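Catalase (Pseudomonas syringae, PDB 1M7S) breaks hydrogen peroxide down into water and oxygen with a bound heme, protecting the cell from peroxide damage. Local coordinates at residues A74-S79 and F112-G117; T128-D133 and R170-L175; L273-I278 and D322-G327. All coordinates share one frame; numbering follows the deposited sequence.

In the fold
Interactions 2 and 3 form one buried neighbourhood beside the heme, their centres about 11 Å apart, whereas interaction 1 lies away from the heme, its centre about 31 Å from that of interaction 2 and 25 Å from that of interaction 3. The two close contacts are joined by a probable hydrogen bond from Phe129 N to Ala275 O (2.9 Å) and by a salt bridge between Arg132 NH1 and Asp274 OD1 (3.0 Å). Phe129 and Leu324, which touch each other, both belong to the heme pocket. Interaction 1 reaches the heme no more closely than about 12 Å, from the side chain of Phe112.

Interaction 1 of 3, residues A74-S79 and F112-G117; sequences ATVFKS and FYTADG
Thr75 and Asp116 meet through a paired grip: the carboxylate of Asp116 takes one hydrogen bond on each oxygen. OD1 accepts from Thr75 OG1 at 2.7 Å and OD2 from Thr75 N at 3.1 Å, both met on the syn side and somewhat out of the carboxylate plane. The Thr75 torsion (chi1 -53°) sets OG1 beside its own backbone N, which lets one carboxylate receive both donors and fixes its rotation. A water then bridges the segments, accepting from Val76 N at 3.0 Å and donating to Thr114 OG1; its further bond to Asp116 OD2 is weak.

The close packing lies on the barrel side of this polar group. There CG2 of Thr114 presses against Val76 CB at 3.5 Å, while Val76 CG2 reaches across at about a right angle to Phe112 CD2 at 3.9 Å. All three residues are buried, and the Phe112 ring is hemmed in further by Trp119, stacked on it, and Phe62, edge to face. Toward solvent the fit is looser: exposed Ala115 offers its CB to Thr75 CG2 at 4.1 Å and adds little else, and both residues also touch Glu81.

Thr114 holds the turn that delivers Asp116. Its OG1 accepts from Asp116 N, an ST turn, and donates to Gly117 O at 2.6 Å, in the carbonyl plane and on a lone pair. From Thr114 to Gly117 the chain makes a type I turn, which links strand 107-114 to its antiparallel neighbour 117-124. The short 3-10 segment 75-77, in the loop between strands 55-64 and 82-90, is thereby fastened to a beta hairpin of the antiparallel catalase barrel.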
# COMPACT_ATOMS: atom_id res chain seq x y z
N ALA A 74 -10.80 25.58 26.11
CA ALA A 74 -11.48 24.84 25.03
C ALA A 74 -13.00 24.95 25.04
O ALA A 74 -13.64 24.69 26.06
CB ALA A 74 -11.06 23.38 25.02
N THR A 75 -13.57 25.23 23.87
CA THR A 75 -15.03 25.35 23.72
C THR A 75 -15.84 24.15 24.12
O THR A 75 -16.98 24.26 24.63
CB THR A 75 -15.37 25.73 22.23
OG1 THR A 75 -14.60 26.89 21.92
CG2 THR A 75 -16.84 26.08 22.06
N VAL A 76 -15.33 22.91 23.97
CA VAL A 76 -16.04 21.70 24.37
C VAL A 76 -16.44 21.68 25.83
O VAL A 76 -17.42 21.03 26.21
CB VAL A 76 -15.19 20.43 23.99
CG1 VAL A 76 -13.91 20.39 24.83
CG2 VAL A 76 -15.99 19.17 24.15
N PHE A 77 -15.77 22.41 26.73
CA PHE A 77 -16.07 22.47 28.12
C PHE A 77 -16.96 23.67 28.52
O PHE A 77 -17.30 23.75 29.69
CB PHE A 77 -14.77 22.58 28.92
CG PHE A 77 -13.77 21.47 28.69
CD1 PHE A 77 -12.48 21.77 28.30
CD2 PHE A 77 -14.15 20.15 28.86
CE1 PHE A 77 -11.55 20.75 28.12
CE2 PHE A 77 -13.24 19.13 28.66
CZ PHE A 77 -11.93 19.43 28.29
N LYS A 78 -17.33 24.51 27.56
CA LYS A 78 -18.21 25.67 27.92
C LYS A 78 -19.58 25.21 28.32
O LYS A 78 -20.25 24.46 27.58
CB LYS A 78 -18.23 26.55 26.68
CG LYS A 78 -19.33 27.58 26.57
CD LYS A 78 -19.09 28.35 25.26
CE LYS A 78 -20.42 28.59 24.56
NZ LYS A 78 -21.29 27.37 24.52
N SER A 79 -20.09 25.59 29.48
CA SER A 79 -21.37 25.18 29.99
C SER A 79 -22.51 25.33 28.99
O SER A 79 -22.61 26.36 28.34
CB SER A 79 -21.70 26.00 31.26
OG SER A 79 -22.71 25.32 31.94
N PHE A 112 -14.51 13.78 19.95
CA PHE A 112 -15.49 14.88 20.15
C PHE A 112 -15.39 15.81 18.96
O PHE A 112 -14.29 16.27 18.64
CB PHE A 112 -15.09 15.69 21.37
CG PHE A 112 -15.24 15.09 22.72
CD1 PHE A 112 -14.23 14.28 23.26
CD2 PHE A 112 -16.35 15.33 23.51
CE1 PHE A 112 -14.34 13.78 24.55
CE2 PHE A 112 -16.46 14.82 24.78
CZ PHE A 112 -15.45 14.03 25.34
N TYR A 113 -16.46 16.04 18.21
CA TYR A 113 -16.36 16.87 17.01
C TYR A 113 -16.66 18.33 17.46
O TYR A 113 -17.79 18.76 17.24
CB TYR A 113 -17.35 16.42 15.97
CG TYR A 113 -17.17 14.99 15.41
CD1 TYR A 113 -16.38 14.76 14.33
CD2 TYR A 113 -17.85 13.96 16.01
CE1 TYR A 113 -16.23 13.47 13.80
CE2 TYR A 113 -17.75 12.64 15.50
CZ TYR A 113 -16.93 12.44 14.40
OH TYR A 113 -16.82 11.16 13.89
N THR A 114 -15.68 18.90 18.14
CA THR A 114 -15.91 20.22 18.76
C THR A 114 -15.87 21.34 17.75
O THR A 114 -15.42 21.28 16.62
CB THR A 114 -14.93 20.61 19.89
OG1 THR A 114 -13.78 21.25 19.36
CG2 THR A 114 -14.52 19.38 20.71
N ALA A 115 -16.34 22.49 18.28
CA ALA A 115 -16.36 23.72 17.47
C ALA A 115 -14.99 24.30 17.26
O ALA A 115 -14.88 25.29 16.51
CB ALA A 115 -17.25 24.70 18.27
N ASP A 116 -13.91 23.80 17.85
CA ASP A 116 -12.55 24.18 17.67
C ASP A 116 -11.72 23.08 16.96
O ASP A 116 -10.52 23.25 16.82
CB ASP A 116 -11.76 24.38 18.98
CG ASP A 116 -12.34 25.22 20.06
OD1 ASP A 116 -13.20 26.08 19.74
OD2 ASP A 116 -11.89 25.02 21.23
N GLY A 117 -12.38 22.03 16.53
CA GLY A 117 -11.66 20.92 15.87
C GLY A 117 -11.99 19.63 16.62
O GLY A 117 -12.61 19.56 17.70
O HOH W 1 -13.09 22.51 22.02

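Interaction 2 of 3, residues T128-D133 and R170-L175; sequences TFFIRD and RTLTLL
Thr128 and Thr171 join through their hydroxyls, OG1 to OG1 at 2.7 Å, a hydrogen bond in which either may donate. The two side chains run alongside each other in opposite senses. The same Thr128 oxygen accepts from Arg170 NH1 at 3.1 Å, with an N-H...O angle of 150° and the oxygen tilted from the guanidinium plane. The arginine chain, extended from CG to NE, crosses Thr128 at about a right angle, and NH1 closes on its hydroxyl; CD also lies 3.8 Å from Thr128 CG2. One water adds a backbone link, donating to Phe129 O at 2.7 Å and accepting from Thr171 N.

Apolar contact centres on Phe130. The methyl CG2 of Thr171 sits over one face of its ring, 3.6 Å from the centroid and 15° off the normal, a CH-pi contact. With OG1 of Thr171 beside its backbone N (chi1 -50°), the methyl falls anti to that N and over the ring, while the hydroxyl meets Thr128. Leu172 CD2 approaches Phe130 CE2 at 3.8 Å, and Leu175 CB comes to the ring edge.

Met140 and the edge-to-face ring of Phe144 also pack on Phe130, while Phe129 turns from the helix toward the heme. The chemistry implies that Thr171 OG1 and Arg170 NH1, and Thr171 N through water, find partners in segment 128-133, which probably helps to hold the loop that brings Phe129 to the heme.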
# COMPACT_ATOMS: atom_id res chain seq x y z
N THR A 128 -5.39 2.78 35.27
CA THR A 128 -3.94 2.74 35.29
C THR A 128 -3.51 1.79 34.15
O THR A 128 -4.32 0.99 33.71
CB THR A 128 -3.36 2.23 36.62
OG1 THR A 128 -3.97 1.02 37.09
CG2 THR A 128 -3.59 3.34 37.66
N PHE A 129 -2.22 1.83 33.83
CA PHE A 129 -1.70 0.95 32.77
C PHE A 129 -0.57 0.10 33.32
O PHE A 129 -0.18 0.26 34.50
CB PHE A 129 -1.20 1.83 31.62
CG PHE A 129 -1.22 1.05 30.33
CD1 PHE A 129 -0.04 0.81 29.63
CD2 PHE A 129 -2.42 0.55 29.84
CE1 PHE A 129 -0.10 0.10 28.45
CE2 PHE A 129 -2.47 -0.17 28.67
CZ PHE A 129 -1.29 -0.41 27.98
N PHE A 130 -0.12 -0.90 32.59
CA PHE A 130 0.89 -1.81 33.09
C PHE A 130 2.28 -1.21 33.04
O PHE A 130 3.14 -1.72 33.78
CB PHE A 130 0.88 -3.10 32.24
CG PHE A 130 -0.51 -3.68 32.07
CD1 PHE A 130 -1.28 -3.38 30.96
CD2 PHE A 130 -0.96 -4.62 32.98
CE1 PHE A 130 -2.54 -3.95 30.81
CE2 PHE A 130 -2.20 -5.21 32.83
CZ PHE A 130 -3.00 -4.87 31.76
N ILE A 131 2.52 -0.29 32.09
CA ILE A 131 3.90 0.21 31.99
C ILE A 131 3.91 1.73 32.06
O ILE A 131 2.80 2.26 32.00
CB ILE A 131 4.56 -0.22 30.66
CG1 ILE A 131 3.66 0.14 29.49
CG2 ILE A 131 4.91 -1.70 30.72
CD1 ILE A 131 4.30 -0.03 28.10
N ARG A 132 5.08 2.35 32.26
CA ARG A 132 5.01 3.82 32.39
C ARG A 132 5.82 4.57 31.36
O ARG A 132 5.96 5.80 31.53
CB ARG A 132 5.48 4.17 33.83
CG ARG A 132 6.87 3.62 34.13
CD ARG A 132 7.40 4.15 35.44
NE ARG A 132 6.61 3.95 36.65
CZ ARG A 132 7.07 3.21 37.66
NH1 ARG A 132 6.35 3.16 38.78
NH2 ARG A 132 8.22 2.52 37.51
N ASP A 133 6.43 3.85 30.39
CA ASP A 133 7.21 4.55 29.37
C ASP A 133 6.87 3.91 28.05
O ASP A 133 6.91 2.68 27.99
CB ASP A 133 8.72 4.54 29.68
CG ASP A 133 9.54 5.41 28.77
OD1 ASP A 133 9.36 5.33 27.51
OD2 ASP A 133 10.43 6.23 29.21
N ARG A 170 -0.04 -3.16 39.94
CA ARG A 170 -1.44 -2.67 40.18
C ARG A 170 -2.34 -3.03 39.01
O ARG A 170 -3.46 -3.52 39.21
CB ARG A 170 -1.33 -1.14 40.37
CG ARG A 170 -2.69 -0.52 40.75
CD ARG A 170 -2.67 1.01 40.51
NE ARG A 170 -3.89 1.50 41.17
CZ ARG A 170 -5.18 1.44 40.84
NH1 ARG A 170 -5.63 1.01 39.68
NH2 ARG A 170 -6.03 1.90 41.76
N THR A 171 -1.93 -2.78 37.78
CA THR A 171 -2.82 -3.08 36.65
C THR A 171 -3.00 -4.56 36.38
O THR A 171 -4.08 -4.98 35.93
CB THR A 171 -2.47 -2.25 35.40
OG1 THR A 171 -2.38 -0.88 35.90
CG2 THR A 171 -3.53 -2.33 34.33
N LEU A 172 -2.02 -5.44 36.64
CA LEU A 172 -2.26 -6.87 36.55
C LEU A 172 -3.28 -7.31 37.59
O LEU A 172 -4.06 -8.23 37.37
CB LEU A 172 -0.94 -7.65 36.81
CG LEU A 172 0.02 -7.49 35.63
CD1 LEU A 172 1.39 -7.99 36.09
CD2 LEU A 172 -0.56 -8.27 34.45
N THR A 173 -3.36 -6.63 38.72
CA THR A 173 -4.38 -6.94 39.76
C THR A 173 -5.74 -6.60 39.19
O THR A 173 -6.66 -7.44 39.27
CB THR A 173 -4.08 -6.08 41.02
OG1 THR A 173 -2.83 -6.56 41.51
CG2 THR A 173 -5.11 -6.19 42.14
N LEU A 174 -5.89 -5.48 38.48
CA LEU A 174 -7.19 -5.23 37.85
C LEU A 174 -7.53 -6.26 36.77
O LEU A 174 -8.62 -6.80 36.63
CB LEU A 174 -7.15 -3.86 37.09
CG LEU A 174 -7.12 -2.62 37.97
CD1 LEU A 174 -6.97 -1.37 37.08
CD2 LEU A 174 -8.39 -2.43 38.81
N LEU A 175 -6.53 -6.57 35.94
CA LEU A 175 -6.69 -7.51 34.83
C LEU A 175 -7.22 -8.88 35.26
O LEU A 175 -8.12 -9.41 34.59
CB LEU A 175 -5.37 -7.70 34.04
CG LEU A 175 -5.50 -8.74 32.88
CD1 LEU A 175 -6.39 -8.21 31.76
CD2 LEU A 175 -4.10 -9.05 32.35
O HOH W 2 0.29 -0.99 36.89

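Interaction 3 of 3, residues L273-I278 and D322-G327; sequences LDATKI and DRLLQG. With HEM (protoporphyrin IX containing Fe), chain E.
Asp322 is the N-cap of helix 323-339, and Leu273 of the facing loop lies against this helix start. The cap is made by Asp322 OD1, which accepts from Leu324 N at 2.9 Å, nearly along its C-O axis, and from Leu325 N, which comes from above the carboxylate plane. The chi1 of 169° swings the carboxylate beside its own carbonyl carbon, where it can reach those amides. OD2 is taken by ND1 of His194.

The polar link between the segments runs through water. One molecule donates to Leu273 O and accepts from Arg323 N, both at 3.0 Å. A second accepts from Ala275 N at 2.9 Å and lies 2.8 Å from Asp322 OD1. Leu273 O also meets Asp322 CA in a C-H...O contact of 3.4 Å.

Within the loop, Asp274 OD2 accepts from Thr276 N, an Asx turn, and from Thr276 OG1; both donors come from the same face of the carboxylate. OD1 pairs with Lys277 NZ in a salt bridge and has a second cationic partner in Arg132. These bonds hold the type I turn from Asp274 to Lys277 that presents Ala275 to the helix.

Apolar contact is brief but leads to the cofactor. Leu324 CD2 touches Ala275 CB at 3.6 Å and also comes near the heme vinyl carbon CAB. The same helix carries Tyr332, the probable axial ligand of the iron. Closest to the porphyrin, Leu324 CD1 stands 3.4 Å from the heme methyl CMC.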
# COMPACT_ATOMS: atom_id res chain seq x y z
N LEU A 273 2.52 11.94 37.39
CA LEU A 273 2.45 11.68 35.95
C LEU A 273 2.93 10.27 35.60
O LEU A 273 3.21 9.96 34.43
CB LEU A 273 3.29 12.73 35.23
CG LEU A 273 2.90 14.20 35.52
CD1 LEU A 273 3.81 15.09 34.70
CD2 LEU A 273 1.42 14.44 35.26
N ASP A 274 2.87 9.37 36.57
CA ASP A 274 3.18 7.95 36.35
C ASP A 274 1.87 7.22 35.97
O ASP A 274 0.88 7.24 36.72
CB ASP A 274 3.73 7.37 37.65
CG ASP A 274 3.99 5.90 37.70
OD1 ASP A 274 4.43 5.44 38.80
OD2 ASP A 274 3.72 5.25 36.66
N ALA A 275 1.78 6.70 34.73
CA ALA A 275 0.56 6.04 34.26
C ALA A 275 0.12 4.81 35.03
O ALA A 275 -0.99 4.26 34.83
CB ALA A 275 0.75 5.74 32.77
N THR A 276 0.97 4.25 35.92
CA THR A 276 0.60 3.17 36.78
C THR A 276 -0.04 3.63 38.09
O THR A 276 -0.40 2.80 38.92
CB THR A 276 1.82 2.27 37.13
OG1 THR A 276 2.79 2.96 37.97
CG2 THR A 276 2.38 1.77 35.82
N LYS A 277 -0.43 4.93 38.18
CA LYS A 277 -1.00 5.42 39.41
C LYS A 277 -2.32 6.17 39.26
O LYS A 277 -2.53 6.91 38.29
CB LYS A 277 0.00 6.49 40.01
CG LYS A 277 1.37 5.95 40.42
CD LYS A 277 1.28 5.05 41.65
CE LYS A 277 2.68 4.62 42.10
NZ LYS A 277 3.14 3.59 41.09
N ILE A 278 -3.17 5.97 40.26
CA ILE A 278 -4.38 6.79 40.36
C ILE A 278 -4.02 7.95 41.32
O ILE A 278 -2.95 7.91 41.92
CB ILE A 278 -5.58 6.04 40.93
CG1 ILE A 278 -5.35 5.51 42.35
CG2 ILE A 278 -5.94 4.85 40.03
CD1 ILE A 278 -6.68 5.23 43.06
N ASP A 322 3.76 12.85 31.05
CA ASP A 322 3.67 11.43 31.37
C ASP A 322 4.38 10.75 30.20
O ASP A 322 3.99 10.93 29.03
CB ASP A 322 2.19 11.05 31.43
CG ASP A 322 1.81 9.60 31.49
OD1 ASP A 322 2.50 8.75 30.87
OD2 ASP A 322 0.80 9.28 32.18
N ARG A 323 5.40 9.95 30.50
CA ARG A 323 6.17 9.35 29.44
C ARG A 323 5.50 8.29 28.59
O ARG A 323 5.97 8.08 27.46
CB ARG A 323 7.44 8.72 30.08
CG ARG A 323 8.30 9.88 30.56
CD ARG A 323 9.56 9.29 31.20
NE ARG A 323 10.27 10.34 31.96
CZ ARG A 323 11.36 10.03 32.70
NH1 ARG A 323 11.85 8.81 32.75
NH2 ARG A 323 11.97 11.03 33.32
N LEU A 324 4.42 7.70 29.03
CA LEU A 324 3.65 6.77 28.23
C LEU A 324 2.81 7.58 27.24
O LEU A 324 2.69 7.26 26.04
CB LEU A 324 2.73 5.98 29.20
CG LEU A 324 2.11 4.74 28.56
CD1 LEU A 324 3.18 3.74 28.18
CD2 LEU A 324 1.10 4.15 29.54
N LEU A 325 2.22 8.67 27.77
CA LEU A 325 1.39 9.52 26.91
C LEU A 325 2.16 10.14 25.75
O LEU A 325 1.66 10.26 24.62
CB LEU A 325 0.74 10.68 27.66
CG LEU A 325 -0.13 11.66 26.83
CD1 LEU A 325 -1.23 11.02 26.00
CD2 LEU A 325 -0.74 12.67 27.83
N GLN A 326 3.36 10.65 26.03
CA GLN A 326 4.23 11.25 25.05
C GLN A 326 4.38 10.34 23.83
O GLN A 326 4.27 10.78 22.68
CB GLN A 326 5.60 11.57 25.67
CG GLN A 326 5.53 12.68 26.76
CD GLN A 326 5.60 14.02 26.04
OE1 GLN A 326 6.45 14.23 25.20
NE2 GLN A 326 4.70 14.97 26.35
N GLY A 327 4.66 9.06 24.05
CA GLY A 327 4.72 8.10 22.92
C GLY A 327 3.41 7.97 22.16
O GLY A 327 3.41 7.80 20.91
CHA HEM E . -5.28 1.77 20.08
CHB HEM E . -6.02 2.98 24.70
CHC HEM E . -1.25 2.87 25.48
CHD HEM E . -0.50 2.64 20.69
C1A HEM E . -5.88 2.10 21.27
C2A HEM E . -7.34 2.17 21.48
C3A HEM E . -7.55 2.50 22.76
C4A HEM E . -6.24 2.63 23.39
CMA HEM E . -8.87 2.75 23.49
CAA HEM E . -8.35 1.91 20.34
CBA HEM E . -8.95 3.21 19.71
CGA HEM E . -10.08 2.79 18.73
O1A HEM E . -9.80 3.02 17.53
O2A HEM E . -11.09 2.35 19.31
C1B HEM E . -4.80 3.09 25.32
C2B HEM E . -4.57 3.53 26.69
C3B HEM E . -3.24 3.49 26.91
C4B HEM E . -2.62 3.04 25.69
CMB HEM E . -5.70 3.93 27.65
CAB HEM E . -2.42 3.80 28.16
CBB HEM E . -2.81 4.64 29.10
C1C HEM E . -0.66 2.91 24.25
C2C HEM E . 0.73 3.22 24.01
C3C HEM E . 0.94 3.19 22.68
C4C HEM E . -0.31 2.79 22.07
CMC HEM E . 1.78 3.61 25.09
CAC HEM E . 2.21 3.45 21.86
CBC HEM E . 3.10 4.42 22.14
C1D HEM E . -1.74 2.31 20.13
C2D HEM E . -1.96 2.04 18.72
C3D HEM E . -3.26 1.81 18.54
C4D HEM E . -3.90 1.92 19.84
CMD HEM E . -0.81 2.05 17.70
CAD HEM E . -4.01 1.48 17.22
CBD HEM E . -4.64 2.81 16.65
CGD HEM E . -5.23 2.66 15.26
O1D HEM E . -6.14 3.51 14.95
O2D HEM E . -4.84 1.79 14.45
NA HEM E . -5.26 2.33 22.47
NB HEM E . -3.59 2.81 24.72
NC HEM E . -1.27 2.62 23.05
ND HEM E . -2.96 2.27 20.77
FE HEM E . -3.27 2.57 22.74
O HOH W 3 5.99 9.50 33.44
O HOH W 4 3.91 7.18 32.76
O HOH W 5 -3.18 0.33 23.88